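Local coordinates for prolyl oligopeptidase (PDB 1YR2), which probably hydrolyses oligopeptides on the carboxyl side of proline, and of alanine to a lesser extent, as a serine peptidase of family S9A, at residues Y40-Q45 and A671-T675; N374-A378 and L389-L393; E99-K103 and Q702-T706. One frame throughout, in Å; residues are numbered along the deposited sequence.

The chain starts at the catalytic alpha/beta-hydrolase domain, leaves it for the seven-bladed beta-propeller and then returns. Contact 1 joins the N-terminal loop, 40-45, to helix 664-675 and closes a loop of 625 residues. Contact 3 starts further along, on helix 95-105, and ends on helix 699-717. Its loop therefore crosses that of contact 1, and the centres of the two contacts lie about 29 Å apart. Both tie the N-terminal part of the hydrolase domain, before the propeller, to its C-terminal part. Contact 2 is local: a hairpin within one propeller blade, enclosed by both long loops. Its centre is about 61 Å from that of contact 1 and about 42 Å from that of contact 3.

Contact 1: Y40-Q45 and A671-T675; sequences YPASPQ and AALQT
Tyr-40 lays its ring over the side chain of Gln-674, where the N-terminal loop crosses a helix of the alpha/beta-hydrolase domain. This is the tight part of the contact. Gln-674 CG sits over the ring centre, 3.5 Å from the centroid of Tyr-40 and 6° off the ring normal, a CH-pi contact. The extended glutamine chain (chi2 177°) carries its amide out over the CG-CD1 side of the ring. Amide and ring planes are 6° apart and stacked, with Gln-674 CD 3.5 Å from Tyr-40 CD1. The polar ends are fixed from outside: Tyr-40 OH bonds to the backbone N of His-683, and Gln-674 NE2 to the carbonyl of the same residue. With an alanine at Tyr-40, Gln-674 would probably lose the ring that covers its CG and amide, and the backbone N-H of His-683 its hydroxyl partner.

Next along the loop, Ser-43 OG rests 3.7 Å from Ala-671 CB and bonds to Trp-77. A water bridges the segments. It donates to Pro-41 O and to Gln-674 OE1, and accepts from Ser-43 OG. Gln-81 also bonds to Gln-674 OE1.

The other end is loose and more exposed. Gln-45 NE2 approaches Thr-675 CG2 only to 3.8 Å. The threonine hydroxyl turns back to its own helix, where OG1 of Thr-675 donates to Ala-671 O at 2.7 Å.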
loop_
_atom_site.group_PDB
_atom_site.type_symbol
_atom_site.label_atom_id
_atom_site.label_comp_id
_atom_site.label_asym_id
_atom_site.label_seq_id
_atom_site.Cartn_x
_atom_site.Cartn_y
_atom_site.Cartn_z
ATOM N N TYR A 40 -35.488 -9.978 -14.296
ATOM C CA TYR A 40 -34.961 -9.208 -13.192
ATOM C C TYR A 40 -36.049 -8.870 -12.166
ATOM O O TYR A 40 -37.201 -8.677 -12.559
ATOM C CB TYR A 40 -34.406 -7.913 -13.741
ATOM C CG TYR A 40 -33.165 -8.081 -14.568
ATOM C CD1 TYR A 40 -32.073 -8.763 -14.058
ATOM C CD2 TYR A 40 -33.081 -7.574 -15.857
ATOM C CE1 TYR A 40 -30.915 -8.921 -14.779
ATOM C CE2 TYR A 40 -31.902 -7.721 -16.588
ATOM C CZ TYR A 40 -30.828 -8.415 -16.024
ATOM O OH TYR A 40 -29.625 -8.577 -16.700
ATOM N N PRO A 41 -35.690 -8.696 -10.893
ATOM C CA PRO A 41 -36.628 -8.112 -9.930
ATOM C C PRO A 41 -37.025 -6.716 -10.372
ATOM O O PRO A 41 -36.272 -6.081 -11.124
ATOM C CB PRO A 41 -35.833 -8.069 -8.633
ATOM C CG PRO A 41 -34.757 -9.135 -8.830
ATOM C CD PRO A 41 -34.367 -8.955 -10.276
ATOM N N ALA A 42 -38.205 -6.274 -9.963
ATOM C CA ALA A 42 -38.710 -4.993 -10.388
ATOM C C ALA A 42 -37.819 -3.830 -9.889
ATOM O O ALA A 42 -37.283 -3.850 -8.797
ATOM C CB ALA A 42 -40.176 -4.816 -9.913
ATOM N N SER A 43 -37.666 -2.815 -10.716
ATOM C CA SER A 43 -37.110 -1.549 -10.246
ATOM C C SER A 43 -38.104 -0.439 -10.588
ATOM O O SER A 43 -37.919 0.237 -11.567
ATOM C CB SER A 43 -35.743 -1.320 -10.905
ATOM O OG SER A 43 -34.815 -2.305 -10.412
ATOM N N PRO A 44 -39.187 -0.291 -9.821
ATOM C CA PRO A 44 -40.204 0.728 -10.136
ATOM C C PRO A 44 -39.614 2.137 -10.311
ATOM O O PRO A 44 -38.668 2.499 -9.614
ATOM C CB PRO A 44 -41.136 0.690 -8.912
ATOM C CG PRO A 44 -40.952 -0.718 -8.336
ATOM C CD PRO A 44 -39.519 -1.025 -8.592
ATOM N N GLN A 45 -40.150 2.898 -11.250
ATOM C CA GLN A 45 -39.690 4.258 -11.506
ATOM C C GLN A 45 -40.657 5.250 -10.889
ATOM O O GLN A 45 -41.858 5.054 -10.953
ATOM C CB GLN A 45 -39.622 4.496 -12.992
ATOM C CG GLN A 45 -38.584 3.656 -13.619
ATOM C CD GLN A 45 -38.472 3.869 -15.104
ATOM O OE1 GLN A 45 -38.380 4.998 -15.570
ATOM N NE2 GLN A 45 -38.466 2.782 -15.861
ATOM N N ALA A 671 -30.368 -0.516 -11.402
ATOM C CA ALA A 671 -31.737 -0.331 -11.885
ATOM C C ALA A 671 -31.735 0.157 -13.321
ATOM O O ALA A 671 -32.510 -0.341 -14.125
ATOM C CB ALA A 671 -32.546 0.606 -10.970
ATOM N N ALA A 672 -30.843 1.101 -13.651
ATOM C CA ALA A 672 -30.725 1.631 -14.980
ATOM C C ALA A 672 -30.302 0.569 -15.984
ATOM O O ALA A 672 -30.948 0.443 -17.056
ATOM C CB ALA A 672 -29.740 2.864 -15.042
ATOM N N LEU A 673 -29.258 -0.208 -15.651
ATOM C CA LEU A 673 -28.805 -1.286 -16.532
ATOM C C LEU A 673 -29.893 -2.351 -16.756
ATOM O O LEU A 673 -30.040 -2.823 -17.870
ATOM C CB LEU A 673 -27.606 -2.039 -15.909
ATOM C CG LEU A 673 -26.295 -1.305 -15.734
ATOM C CD1 LEU A 673 -25.314 -2.180 -15.058
ATOM C CD2 LEU A 673 -25.717 -0.853 -17.080
ATOM N N GLN A 674 -30.603 -2.764 -15.698
ATOM C CA GLN A 674 -31.603 -3.840 -15.802
ATOM C C GLN A 674 -32.841 -3.360 -16.582
ATOM O O GLN A 674 -33.471 -4.125 -17.275
ATOM C CB GLN A 674 -32.042 -4.369 -14.444
ATOM C CG GLN A 674 -31.009 -5.258 -13.768
ATOM C CD GLN A 674 -31.384 -5.729 -12.399
ATOM O OE1 GLN A 674 -32.472 -5.385 -11.854
ATOM N NE2 GLN A 674 -30.454 -6.509 -11.783
ATOM N N THR A 675 -33.136 -2.068 -16.490
ATOM C CA THR A 675 -34.223 -1.454 -17.239
ATOM C C THR A 675 -33.902 -1.184 -18.718
ATOM O O THR A 675 -34.809 -1.160 -19.545
ATOM C CB THR A 675 -34.573 -0.156 -16.585
ATOM O OG1 THR A 675 -34.978 -0.432 -15.241
ATOM C CG2 THR A 675 -35.802 0.554 -17.292
HETATM O O HOH W 1 -34.806 -4.275 -12.211
#

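Contact 2: N374-A378 and L389-L393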
loop_
_atom_site.group_PDB
_atom_site.type_symbol
_atom_site.label_atom_id
_atom_site.label_comp_id
_atom_site.label_asym_id
_atom_site.label_seq_id
_atom_site.Cartn_x
_atom_site.Cartn_y
_atom_site.Cartn_z
ATOM N N ASN A 374 29.361 0.256 3.393
ATOM C CA ASN A 374 29.965 1.593 3.233
ATOM C C ASN A 374 29.192 2.425 2.237
ATOM O O ASN A 374 29.757 3.313 1.647
ATOM C CB ASN A 374 31.427 1.520 2.769
ATOM C CG ASN A 374 32.320 0.870 3.796
ATOM O OD1 ASN A 374 32.140 1.077 5.026
ATOM N ND2 ASN A 374 33.240 0.032 3.332
ATOM N N ARG A 375 27.884 2.176 2.132
ATOM C CA ARG A 375 27.081 2.715 1.054
ATOM C C ARG A 375 25.720 3.233 1.469
ATOM O O ARG A 375 25.098 2.807 2.485
ATOM C CB ARG A 375 26.904 1.641 -0.002
ATOM C CG ARG A 375 28.109 1.402 -0.843
ATOM C CD ARG A 375 27.939 0.242 -1.777
ATOM N NE ARG A 375 28.971 0.201 -2.811
ATOM C CZ ARG A 375 28.963 -0.677 -3.820
ATOM N NH1 ARG A 375 28.009 -1.614 -3.928
ATOM N NH2 ARG A 375 29.875 -0.604 -4.754
ATOM N N LEU A 376 25.231 4.163 0.658
ATOM C CA LEU A 376 23.852 4.610 0.701
ATOM C C LEU A 376 23.031 3.773 -0.249
ATOM O O LEU A 376 23.462 3.508 -1.356
ATOM C CB LEU A 376 23.727 6.062 0.232
ATOM C CG LEU A 376 24.308 7.153 1.107
ATOM C CD1 LEU A 376 24.625 8.382 0.273
ATOM C CD2 LEU A 376 23.267 7.489 2.214
ATOM N N PHE A 377 21.863 3.363 0.195
ATOM C CA PHE A 377 20.880 2.665 -0.659
ATOM C C PHE A 377 19.606 3.502 -0.719
ATOM O O PHE A 377 18.889 3.673 0.294
ATOM C CB PHE A 377 20.636 1.242 -0.141
ATOM C CG PHE A 377 21.842 0.382 -0.258
ATOM C CD1 PHE A 377 22.161 -0.228 -1.480
ATOM C CD2 PHE A 377 22.751 0.342 0.778
ATOM C CE1 PHE A 377 23.319 -0.974 -1.621
ATOM C CE2 PHE A 377 23.908 -0.370 0.667
ATOM C CZ PHE A 377 24.220 -1.038 -0.543
ATOM N N ALA A 378 19.267 3.952 -1.916
ATOM C CA ALA A 378 18.210 4.960 -2.134
ATOM C C ALA A 378 17.088 4.309 -2.930
ATOM O O ALA A 378 17.328 3.854 -4.038
ATOM C CB ALA A 378 18.767 6.142 -2.896
ATOM N N LEU A 389 19.000 2.429 -5.868
ATOM C CA LEU A 389 20.321 2.803 -6.300
ATOM C C LEU A 389 21.309 2.845 -5.147
ATOM O O LEU A 389 20.988 3.274 -4.033
ATOM C CB LEU A 389 20.274 4.155 -7.045
ATOM C CG LEU A 389 19.418 4.217 -8.309
ATOM C CD1 LEU A 389 19.362 5.651 -8.942
ATOM C CD2 LEU A 389 19.933 3.231 -9.295
ATOM N N ALA A 390 22.541 2.433 -5.438
ATOM C CA ALA A 390 23.622 2.433 -4.459
ATOM C C ALA A 390 24.567 3.560 -4.718
ATOM O O ALA A 390 24.843 3.929 -5.878
ATOM C CB ALA A 390 24.396 1.110 -4.502
ATOM N N PHE A 391 25.081 4.139 -3.641
ATOM C CA PHE A 391 26.075 5.234 -3.748
ATOM C C PHE A 391 27.109 5.061 -2.645
ATOM O O PHE A 391 26.778 4.570 -1.562
ATOM C CB PHE A 391 25.430 6.605 -3.553
ATOM C CG PHE A 391 24.347 6.920 -4.513
ATOM C CD1 PHE A 391 23.026 6.523 -4.233
ATOM C CD2 PHE A 391 24.607 7.561 -5.726
ATOM C CE1 PHE A 391 22.002 6.799 -5.085
ATOM C CE2 PHE A 391 23.537 7.819 -6.623
ATOM C CZ PHE A 391 22.210 7.420 -6.250
ATOM N N ASP A 392 28.361 5.456 -2.890
ATOM C CA ASP A 392 29.301 5.703 -1.801
ATOM C C ASP A 392 28.736 6.805 -0.902
ATOM O O ASP A 392 27.928 7.590 -1.317
ATOM C CB ASP A 392 30.691 6.150 -2.347
ATOM C CG ASP A 392 31.389 5.067 -3.170
ATOM O OD1 ASP A 392 31.108 3.854 -3.006
ATOM O OD2 ASP A 392 32.234 5.336 -4.024
ATOM N N LEU A 393 29.245 6.903 0.311
ATOM C CA LEU A 393 28.777 7.876 1.269
ATOM C C LEU A 393 28.973 9.302 0.799
ATOM O O LEU A 393 28.219 10.193 1.202
ATOM C CB LEU A 393 29.458 7.645 2.638
ATOM C CG LEU A 393 29.113 6.316 3.372
ATOM C CD1 LEU A 393 29.798 6.170 4.746
ATOM C CD2 LEU A 393 27.665 6.158 3.499
HETATM O O HOH W 2 31.577 5.064 0.936
#
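Leu-376 and Phe-391 face each other as an antiparallel hydrogen-bonded pair. Leu-376 N donates to Phe-391 O at 2.7 Å, and Phe-391 N returns a bond to Leu-376 O at 2.9 Å. Ala-378 and Leu-389 repeat the pattern. Between them, the non-hydrogen-bonded pair Phe-377 and Ala-390 brings Ala-390 CA to 3.3 Å from Leu-376 O, a CA-H...O contact.

The Leu-376 face is apolar. Ala-378 CB meets the edge of the Phe-391 ring at CE1, 4.0 Å away. Leu-376 CG lies 4.2 Å from Leu-393 CD2. On the other face, Phe-377 CG lies beside the backbone N (chi1 -66°), which sets the ring so that Phe-377 CE1 touches Ala-390 CB at 3.7 Å.

These are the two inner strands of a four-stranded propeller blade. Strand 365-372 flanks them on one side, where Phe-377 makes backbone hydrogen bonds with Gly-370. Strand 397-400 flanks the other, where Ala-390 makes them with Ala-398 and Gly-399. Val-369 and Ile-371 pack on Leu-376, and Val-359 on Phe-391.

Beside Asn-374 and Leu-393, a water donates to Asn-374 O and accepts from Leu-393 N. The carbonyl of Leu-393 takes a hydrogen bond from Trp-331 NE1.

Contact 3: E99-K103 and Q702-T706; sequences EKRMK and QIEET
Met-102 reaches across to Thr-706 with CG anti to its backbone N (chi1 -173°) and the chain extended beyond it. Thr-706 has its methyl anti to the backbone N and its hydroxyl anti to the carbonyl carbon (chi1 -65°). Met-102 SD therefore meets Thr-706 CG2 at 3.3 Å, and the two side chains cross at about a right angle. The contact is close. The methyl of Met-102 goes on past the threonine, and its CE lies 3.8 Å from Gln-702 NE2. The hydroxyl of Thr-706 does not bond across the contact: OG1 donates to Gln-702 O at 3.0 Å, from above the carbonyl plane. Thr-706 N reaches that oxygen from the opposite face.

Helix 95-105, from the N-terminal part of the hydrolase domain, packs here on helix 699-717 from its C-terminal part. The short segments run roughly antiparallel, at 142°, with axes 9.5 Å apart. Ile-703 lies opposite Met-102 and is likewise buried. Its CG2 meets two aliphatic stems, 3.9 Å from Lys-103 CG and 4.2 Å from Glu-99 CG. Thr-512 of helix 508-514 also packs on Met-102, and Ile-106 on Ile-703.

Charges line the more exposed side. Glu-99 OE1 takes a weak bond from Lys-103 NZ, part of a salt bridge within the helix. Glu-99 OE2 pairs with Arg-95 NH1, which probably offsets the repulsion from Glu-704, whose OE2 is 5.2 Å from Glu-99 OE2.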
loop_
_atom_site.group_PDB
_atom_site.type_symbol
_atom_site.label_atom_id
_atom_site.label_comp_id
_atom_site.label_asym_id
_atom_site.label_seq_id
_atom_site.Cartn_x
_atom_site.Cartn_y
_atom_site.Cartn_z
ATOM N N GLU A 99 -12.535 -20.332 -5.135
ATOM C CA GLU A 99 -12.665 -20.178 -3.677
ATOM C C GLU A 99 -11.594 -20.999 -2.949
ATOM O O GLU A 99 -11.050 -20.550 -1.967
ATOM C CB GLU A 99 -14.023 -20.595 -3.147
ATOM C CG GLU A 99 -14.183 -20.342 -1.650
ATOM C CD GLU A 99 -15.544 -20.760 -1.077
ATOM O OE1 GLU A 99 -15.840 -21.984 -0.993
ATOM O OE2 GLU A 99 -16.329 -19.855 -0.681
ATOM N N LYS A 100 -11.348 -22.206 -3.444
ATOM C CA LYS A 100 -10.364 -23.100 -2.847
ATOM C C LYS A 100 -8.944 -22.515 -3.020
ATOM O O LYS A 100 -8.147 -22.583 -2.085
ATOM C CB LYS A 100 -10.442 -24.466 -3.498
ATOM C CG LYS A 100 -9.485 -25.518 -2.963
ATOM C CD LYS A 100 -9.666 -26.837 -3.735
ATOM C CE LYS A 100 -8.388 -27.690 -3.713
ATOM N NZ LYS A 100 -8.273 -28.477 -2.465
ATOM N N ARG A 101 -8.626 -22.015 -4.207
ATOM C CA ARG A 101 -7.317 -21.421 -4.425
ATOM C C ARG A 101 -7.116 -20.226 -3.488
ATOM O O ARG A 101 -6.060 -20.121 -2.838
ATOM C CB ARG A 101 -7.113 -20.984 -5.872
ATOM C CG ARG A 101 -5.672 -20.620 -6.195
ATOM C CD ARG A 101 -4.783 -21.830 -6.199
ATOM N NE ARG A 101 -3.373 -21.526 -6.079
ATOM C CZ ARG A 101 -2.695 -21.481 -4.922
ATOM N NH1 ARG A 101 -3.308 -21.547 -3.725
ATOM N NH2 ARG A 101 -1.407 -21.239 -4.961
ATOM N N MET A 102 -8.101 -19.336 -3.411
ATOM C CA MET A 102 -7.948 -18.115 -2.636
ATOM C C MET A 102 -7.792 -18.414 -1.146
ATOM O O MET A 102 -6.910 -17.867 -0.523
ATOM C CB MET A 102 -9.085 -17.142 -2.802
ATOM C CG MET A 102 -8.749 -15.820 -2.099
ATOM S SD MET A 102 -9.726 -14.549 -2.671
ATOM C CE MET A 102 -9.075 -13.098 -1.548
ATOM N N LYS A 103 -8.622 -19.302 -0.613
ATOM C CA LYS A 103 -8.505 -19.701 0.775
ATOM C C LYS A 103 -7.051 -20.166 1.049
ATOM O O LYS A 103 -6.480 -19.849 2.071
ATOM C CB LYS A 103 -9.485 -20.836 1.090
ATOM C CG LYS A 103 -10.945 -20.411 1.343
ATOM C CD LYS A 103 -11.800 -21.596 1.922
ATOM C CE LYS A 103 -13.300 -21.265 1.941
ATOM N NZ LYS A 103 -14.177 -22.507 1.908
ATOM N N GLN A 702 -14.535 -11.438 2.407
ATOM C CA GLN A 702 -13.762 -10.991 1.235
ATOM C C GLN A 702 -13.465 -12.181 0.299
ATOM O O GLN A 702 -13.557 -12.041 -0.895
ATOM C CB GLN A 702 -12.475 -10.242 1.654
ATOM C CG GLN A 702 -11.622 -9.659 0.499
ATOM C CD GLN A 702 -10.159 -9.362 0.951
ATOM O OE1 GLN A 702 -9.939 -8.843 2.069
ATOM N NE2 GLN A 702 -9.176 -9.727 0.114
ATOM N N ILE A 703 -13.138 -13.347 0.850
ATOM C CA ILE A 703 -12.889 -14.550 0.041
ATOM C C ILE A 703 -14.138 -14.942 -0.785
ATOM O O ILE A 703 -14.021 -15.306 -1.960
ATOM C CB ILE A 703 -12.495 -15.740 0.931
ATOM C CG1 ILE A 703 -11.111 -15.531 1.551
ATOM C CG2 ILE A 703 -12.454 -17.004 0.125
ATOM C CD1 ILE A 703 -10.782 -16.508 2.655
ATOM N N GLU A 704 -15.306 -14.896 -0.149
ATOM C CA GLU A 704 -16.552 -15.262 -0.812
ATOM C C GLU A 704 -16.831 -14.274 -1.933
ATOM O O GLU A 704 -17.251 -14.676 -3.012
ATOM C CB GLU A 704 -17.720 -15.282 0.190
ATOM C CG GLU A 704 -17.627 -16.409 1.253
ATOM C CD GLU A 704 -18.651 -16.300 2.395
ATOM O OE1 GLU A 704 -19.192 -15.188 2.678
ATOM O OE2 GLU A 704 -18.918 -17.361 3.037
ATOM N N GLU A 705 -16.625 -12.978 -1.674
ATOM C CA GLU A 705 -16.892 -11.947 -2.688
ATOM C C GLU A 705 -15.958 -12.125 -3.900
ATOM O O GLU A 705 -16.399 -12.107 -5.034
ATOM C CB GLU A 705 -16.695 -10.532 -2.138
ATOM C CG GLU A 705 -17.097 -9.466 -3.163
ATOM C CD GLU A 705 -17.035 -8.035 -2.612
ATOM O OE1 GLU A 705 -17.449 -7.803 -1.449
ATOM O OE2 GLU A 705 -16.604 -7.125 -3.345
ATOM N N THR A 706 -14.679 -12.339 -3.616
ATOM C CA THR A 706 -13.668 -12.514 -4.632
ATOM C C THR A 706 -13.978 -13.755 -5.481
ATOM O O THR A 706 -13.888 -13.726 -6.688
ATOM C CB THR A 706 -12.312 -12.681 -3.980
ATOM O OG1 THR A 706 -11.953 -11.459 -3.303
ATOM C CG2 THR A 706 -11.245 -12.896 -5.068
#